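Local coordinates for Lmo2125 protein (Listeria monocytogenes serovar 1/2a, PDB 5TU0) that binds maltose and, as a lipoprotein of the solute-binding protein 1 family, probably delivers it to a membrane sugar transporter, at residues A[160-173]-A[260-272]. The protein carries 2 engineered substitutions. Sequence-based numbering, arbitrary orientation. Where two conformers were deposited one is given.
Sequences WTDFYFSYGLLAGY and TLNNGKEYSPFAG. With GLC (alpha-D-glucopyranose), chain B.
F270 lays its ring on that of Y167 in an offset stack, planes 7° apart and centroids 4.3 Å from each other, while A171 CB covers the opposite face of the tyrosine. F163 meets the F270 edge, its CE2 4.1 Å from F270 CZ. Y164 CD1 comes within 3.7 Å of F270 CD2, the two rings meeting obliquely, and Y164 turns one face to the glucose, so the cluster backs directly onto the maltose site. With CG anti to the backbone N (chi1 -177°), the Y164 ring stands between sugar and F270.

The loop leading from strand 253-256 into strand 272-278 packs along helix 163-172. Farther along, Y267 lies flat over the backbone of G168 and L169, its CE1 3.4 Å from G168 CA, and G172 CA is 3.6 Å from L261 CD1; with no side chain on either glycine, the loop lies close against the helix. L261 CD2 also packs on L169 CD1.

The phenol of Y267 ends between two polar groups: OH donates to F165 O at 2.7 Å and accepts a bent bond from W160 NE1. F165 O lies at the kink, where the N of L169 turns back to S166 O. S268 N gives a nearly straight bond (175°) to G168 O, which G172 N reaches from the other face of the carbonyl. At the C-terminal end of the helix, N263 ND2 donates to G172 O at 3.0 Å and sits over a face of Y173; its OD1 closes an Asx turn with K265 N.

Waters join Y164 O to F270 N, and Y164 OH to F270 O. Helical carbonyls near the kink and C-terminal end thus receive donors from the loop, and aromatic packing with bridging water ties the sugar-facing Y164 to F270, consistent with a pocket wall held in shape from behind.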
loop_
_atom_site.group_PDB
_atom_site.type_symbol
_atom_site.label_atom_id
_atom_site.label_comp_id
_atom_site.label_asym_id
_atom_site.label_seq_id
_atom_site.Cartn_x
_atom_site.Cartn_y
_atom_site.Cartn_z
ATOM N N TRP A 160 7.562 -0.393 -13.335
ATOM C CA TRP A 160 8.641 0.322 -12.690
ATOM C C TRP A 160 8.786 1.823 -12.998
ATOM O O TRP A 160 9.579 2.491 -12.336
ATOM C CB TRP A 160 9.978 -0.424 -12.800
ATOM C CG TRP A 160 10.075 -1.661 -11.913
ATOM C CD1 TRP A 160 9.395 -1.910 -10.742
ATOM C CD2 TRP A 160 11.020 -2.726 -12.048
ATOM N NE1 TRP A 160 9.811 -3.093 -10.190
ATOM C CE2 TRP A 160 10.813 -3.613 -10.968
ATOM C CE3 TRP A 160 11.999 -3.031 -12.994
ATOM C CZ2 TRP A 160 11.551 -4.791 -10.818
ATOM C CZ3 TRP A 160 12.721 -4.198 -12.851
ATOM C CH2 TRP A 160 12.497 -5.063 -11.768
ATOM N N THR A 161 8.006 2.359 -13.938
ATOM C CA THR A 161 8.001 3.811 -14.165
ATOM C C THR A 161 7.262 4.503 -13.014
ATOM O O THR A 161 7.416 5.701 -12.806
ATOM C CB THR A 161 7.327 4.225 -15.482
ATOM O OG1 THR A 161 6.032 3.615 -15.581
ATOM C CG2 THR A 161 8.173 3.796 -16.664
ATOM N N ASP A 162 6.433 3.736 -12.303
ATOM C CA ASP A 162 5.649 4.233 -11.180
ATOM C C ASP A 162 6.469 3.996 -9.899
ATOM O O ASP A 162 6.732 2.848 -9.512
ATOM C CB ASP A 162 4.301 3.493 -11.147
ATOM C CG ASP A 162 3.314 4.068 -10.134
ATOM O OD1 ASP A 162 3.729 4.539 -9.062
ATOM O OD2 ASP A 162 2.096 3.985 -10.405
ATOM N N PHE A 163 6.880 5.081 -9.246
ATOM C CA PHE A 163 7.675 4.974 -8.030
ATOM C C PHE A 163 7.005 4.147 -6.945
ATOM O O PHE A 163 7.683 3.514 -6.155
ATOM C CB PHE A 163 8.020 6.358 -7.502
ATOM C CG PHE A 163 8.873 6.342 -6.286
ATOM C CD1 PHE A 163 10.168 5.855 -6.345
ATOM C CD2 PHE A 163 8.411 6.886 -5.085
ATOM C CE1 PHE A 163 10.974 5.859 -5.222
ATOM C CE2 PHE A 163 9.220 6.888 -3.963
ATOM C CZ PHE A 163 10.497 6.380 -4.038
ATOM N N TYR A 164 5.678 4.135 -6.900
ATOM C CA TYR A 164 5.006 3.285 -5.912
ATOM C C TYR A 164 5.409 1.805 -6.072
ATOM O O TYR A 164 5.550 1.073 -5.088
ATOM C CB TYR A 164 3.484 3.455 -5.974
ATOM C CG TYR A 164 2.783 2.638 -4.930
ATOM C CD1 TYR A 164 2.656 3.100 -3.626
ATOM C CD2 TYR A 164 2.289 1.381 -5.234
ATOM C CE1 TYR A 164 2.028 2.328 -2.659
ATOM C CE2 TYR A 164 1.669 0.610 -4.285
ATOM C CZ TYR A 164 1.539 1.088 -3.004
ATOM O OH TYR A 164 0.920 0.295 -2.076
ATOM N N PHE A 165 5.567 1.373 -7.319
ATOM C CA PHE A 165 5.992 0.019 -7.637
ATOM C C PHE A 165 7.496 -0.207 -7.528
ATOM O O PHE A 165 7.939 -1.200 -6.939
ATOM C CB PHE A 165 5.507 -0.357 -9.051
ATOM C CG PHE A 165 4.038 -0.616 -9.120
ATOM C CD1 PHE A 165 3.138 0.429 -9.160
ATOM C CD2 PHE A 165 3.552 -1.915 -9.152
ATOM C CE1 PHE A 165 1.770 0.196 -9.208
ATOM C CE2 PHE A 165 2.184 -2.161 -9.204
ATOM C CZ PHE A 165 1.293 -1.110 -9.233
ATOM N N SER A 166 8.286 0.719 -8.070
ATOM C CA SER A 166 9.726 0.553 -8.055
ATOM C C SER A 166 10.418 0.841 -6.734
ATOM O O SER A 166 11.566 0.415 -6.556
ATOM C CB SER A 166 10.382 1.399 -9.151
ATOM O OG SER A 166 10.190 2.773 -8.890
ATOM N N TYR A 167 9.756 1.544 -5.813
ATOM C CA TYR A 167 10.402 1.875 -4.540
ATOM C C TYR A 167 11.008 0.674 -3.833
ATOM O O TYR A 167 12.152 0.733 -3.385
ATOM C CB TYR A 167 9.470 2.607 -3.574
ATOM C CG TYR A 167 10.149 2.804 -2.243
ATOM C CD1 TYR A 167 11.252 3.648 -2.132
ATOM C CD2 TYR A 167 9.741 2.114 -1.115
ATOM C CE1 TYR A 167 11.903 3.817 -0.937
ATOM C CE2 TYR A 167 10.393 2.286 0.097
ATOM C CZ TYR A 167 11.466 3.141 0.174
ATOM O OH TYR A 167 12.131 3.320 1.350
ATOM N N GLY A 168 10.253 -0.421 -3.746
ATOM C CA GLY A 168 10.741 -1.619 -3.095
ATOM C C GLY A 168 11.994 -2.239 -3.694
ATOM O O GLY A 168 12.716 -2.949 -3.006
ATOM N N LEU A 169 12.264 -1.939 -4.959
ATOM C CA LEU A 169 13.466 -2.412 -5.611
ATOM C C LEU A 169 14.644 -1.583 -5.098
ATOM O O LEU A 169 15.675 -2.108 -4.701
ATOM C CB LEU A 169 13.332 -2.250 -7.137
ATOM C CG LEU A 169 14.557 -2.505 -7.998
ATOM C CD1 LEU A 169 15.055 -3.932 -7.831
ATOM C CD2 LEU A 169 14.252 -2.194 -9.458
ATOM N N LEU A 170 14.485 -0.263 -5.136
ATOM C CA LEU A 170 15.543 0.635 -4.654
ATOM C C LEU A 170 15.803 0.375 -3.151
ATOM O O LEU A 170 16.946 0.326 -2.697
ATOM C CB LEU A 170 15.162 2.104 -4.893
ATOM C CG LEU A 170 15.379 2.679 -6.291
ATOM C CD1 LEU A 170 14.694 1.887 -7.384
ATOM C CD2 LEU A 170 14.961 4.140 -6.280
ATOM N N ALA A 171 14.724 0.175 -2.399
ATOM C CA ALA A 171 14.850 -0.055 -0.983
ATOM C C ALA A 171 15.500 -1.421 -0.691
ATOM O O ALA A 171 16.258 -1.564 0.269
ATOM C CB ALA A 171 13.486 0.058 -0.304
ATOM N N GLY A 172 15.239 -2.410 -1.545
ATOM C CA GLY A 172 15.836 -3.743 -1.360
ATOM C C GLY A 172 17.352 -3.678 -1.480
ATOM O O GLY A 172 18.070 -4.520 -0.918
ATOM N N TYR A 173 17.831 -2.689 -2.235
ATOM C CA TYR A 173 19.271 -2.445 -2.394
ATOM C C TYR A 173 19.864 -1.449 -1.365
ATOM O O TYR A 173 21.058 -1.182 -1.388
ATOM C CB TYR A 173 19.560 -1.984 -3.817
ATOM C CG TYR A 173 19.679 -3.130 -4.809
ATOM C CD1 TYR A 173 20.922 -3.734 -5.042
ATOM C CD2 TYR A 173 18.575 -3.601 -5.513
ATOM C CE1 TYR A 173 21.055 -4.766 -5.951
ATOM C CE2 TYR A 173 18.698 -4.635 -6.431
ATOM C CZ TYR A 173 19.942 -5.220 -6.638
ATOM O OH TYR A 173 20.077 -6.249 -7.546
ATOM N N THR A 260 13.030 -12.931 -4.414
ATOM C CA THR A 260 14.248 -12.393 -3.792
ATOM C C THR A 260 15.160 -11.711 -4.820
ATOM O O THR A 260 15.373 -12.232 -5.903
ATOM C CB THR A 260 14.991 -13.543 -3.075
ATOM O OG1 THR A 260 14.111 -14.120 -2.088
ATOM C CG2 THR A 260 16.300 -13.057 -2.413
ATOM N N LEU A 261 15.678 -10.539 -4.478
ATOM C CA LEU A 261 16.561 -9.781 -5.363
ATOM C C LEU A 261 17.929 -10.450 -5.523
ATOM O O LEU A 261 18.296 -11.325 -4.732
ATOM C CB LEU A 261 16.731 -8.349 -4.836
ATOM C CG LEU A 261 15.464 -7.477 -4.787
ATOM C CD1 LEU A 261 15.664 -6.204 -3.968
ATOM C CD2 LEU A 261 14.992 -7.141 -6.204
ATOM N N ASN A 262 18.678 -10.028 -6.548
ATOM C CA ASN A 262 20.007 -10.557 -6.840
ATOM C C ASN A 262 21.056 -10.396 -5.750
ATOM O O ASN A 262 22.067 -11.101 -5.770
ATOM C CB ASN A 262 20.552 -9.971 -8.167
ATOM C CG ASN A 262 19.767 -10.471 -9.392
ATOM O OD1 ASN A 262 18.768 -11.217 -9.272
ATOM N ND2 ASN A 262 20.207 -10.048 -10.560
ATOM N N ASN A 263 20.828 -9.459 -4.824
ATOM C CA ASN A 263 21.741 -9.271 -3.678
ATOM C C ASN A 263 21.377 -10.186 -2.498
ATOM O O ASN A 263 21.998 -10.118 -1.434
ATOM C CB ASN A 263 21.732 -7.804 -3.206
ATOM C CG ASN A 263 20.370 -7.335 -2.722
ATOM O OD1 ASN A 263 19.376 -8.058 -2.784
ATOM N ND2 ASN A 263 20.320 -6.089 -2.234
ATOM N N GLY A 264 20.350 -11.022 -2.676
ATOM C CA GLY A 264 19.903 -11.940 -1.621
ATOM C C GLY A 264 18.919 -11.321 -0.647
ATOM O O GLY A 264 18.458 -11.998 0.288
ATOM N N LYS A 265 18.586 -10.053 -0.857
ATOM C CA LYS A 265 17.647 -9.352 0.021
ATOM C C LYS A 265 16.255 -9.339 -0.572
ATOM O O LYS A 265 16.076 -9.535 -1.778
ATOM C CB LYS A 265 18.140 -7.936 0.319
ATOM C CG LYS A 265 19.481 -7.943 1.020
ATOM C CD LYS A 265 19.884 -6.575 1.531
ATOM C CE LYS A 265 21.141 -6.698 2.381
ATOM N NZ LYS A 265 21.499 -5.440 3.096
ATOM N N GLU A 266 15.271 -9.138 0.295
ATOM C CA GLU A 266 13.890 -9.091 -0.123
ATOM C C GLU A 266 13.517 -7.743 -0.697
ATOM O O GLU A 266 14.035 -6.700 -0.290
ATOM C CB GLU A 266 12.958 -9.421 1.047
ATOM C CG GLU A 266 13.153 -10.816 1.606
ATOM C CD GLU A 266 12.970 -11.886 0.536
ATOM O OE1 GLU A 266 11.910 -11.912 -0.104
ATOM O OE2 GLU A 266 13.885 -12.691 0.328
ATOM N N TYR A 267 12.618 -7.779 -1.678
ATOM C CA TYR A 267 12.017 -6.578 -2.239
ATOM C C TYR A 267 11.319 -5.938 -1.024
ATOM O O TYR A 267 10.655 -6.646 -0.257
ATOM C CB TYR A 267 11.014 -6.981 -3.304
ATOM C CG TYR A 267 10.675 -5.945 -4.333
ATOM C CD1 TYR A 267 9.685 -4.985 -4.100
ATOM C CD2 TYR A 267 11.293 -5.956 -5.574
ATOM C CE1 TYR A 267 9.351 -4.058 -5.075
ATOM C CE2 TYR A 267 10.952 -5.041 -6.549
ATOM C CZ TYR A 267 9.985 -4.102 -6.301
ATOM O OH TYR A 267 9.678 -3.182 -7.286
ATOM N N SER A 268 11.457 -4.623 -0.879
ATOM C CA SER A 268 10.950 -3.913 0.300
ATOM C C SER A 268 9.940 -2.833 -0.058
ATOM O O SER A 268 10.228 -1.640 0.048
ATOM C CB SER A 268 12.134 -3.328 1.054
ATOM O OG SER A 268 13.050 -4.352 1.394
ATOM N N PRO A 269 8.729 -3.248 -0.464
ATOM C CA PRO A 269 7.724 -2.297 -0.911
ATOM C C PRO A 269 7.118 -1.482 0.224
ATOM O O PRO A 269 7.423 -1.757 1.370
ATOM C CB PRO A 269 6.664 -3.198 -1.519
ATOM C CG PRO A 269 6.721 -4.428 -0.681
ATOM C CD PRO A 269 8.176 -4.611 -0.368
ATOM N N PHE A 270 6.310 -0.478 -0.104
ATOM C CA PHE A 270 5.608 0.293 0.929
ATOM C C PHE A 270 4.594 -0.610 1.651
ATOM O O PHE A 270 3.917 -1.421 1.020
ATOM C CB PHE A 270 4.863 1.499 0.349
ATOM C CG PHE A 270 5.762 2.603 -0.141
ATOM C CD1 PHE A 270 6.647 3.230 0.719
ATOM C CD2 PHE A 270 5.708 3.026 -1.463
ATOM C CE1 PHE A 270 7.476 4.247 0.273
ATOM C CE2 PHE A 270 6.539 4.046 -1.915
ATOM C CZ PHE A 270 7.415 4.659 -1.042
ATOM N N ALA A 271 4.516 -0.459 2.969
ATOM C CA ALA A 271 3.552 -1.189 3.800
ATOM C C ALA A 271 2.287 -0.330 3.845
ATOM O O ALA A 271 2.248 0.667 4.569
ATOM C CB ALA A 271 4.106 -1.384 5.204
ATOM N N GLY A 272 1.263 -0.712 3.090
ATOM C CA GLY A 272 0.024 0.051 3.014
ATOM C C GLY A 272 -1.053 -0.551 3.892
ATOM O O GLY A 272 -0.813 -1.505 4.662
HETATM C C1 GLC B . -2.549 2.128 -4.059
HETATM C C2 GLC B . -2.127 2.710 -2.708
HETATM C C3 GLC B . -1.896 4.215 -2.796
HETATM C C4 GLC B . -0.921 4.524 -3.929
HETATM C C5 GLC B . -1.452 3.945 -5.239
HETATM C C6 GLC B . -0.499 4.237 -6.398
HETATM O O2 GLC B . -3.124 2.434 -1.720
HETATM O O3 GLC B . -1.387 4.698 -1.547
HETATM O O4 GLC B . -0.717 5.938 -4.049
HETATM O O5 GLC B . -1.636 2.529 -5.095
HETATM O O6 GLC B . -0.810 3.412 -7.529
HETATM O O HOH W 1 5.255 -0.309 -2.818
HETATM O O HOH W 2 3.193 -1.767 -1.595
HETATM O O HOH W 3 17.897 -7.948 -8.370
#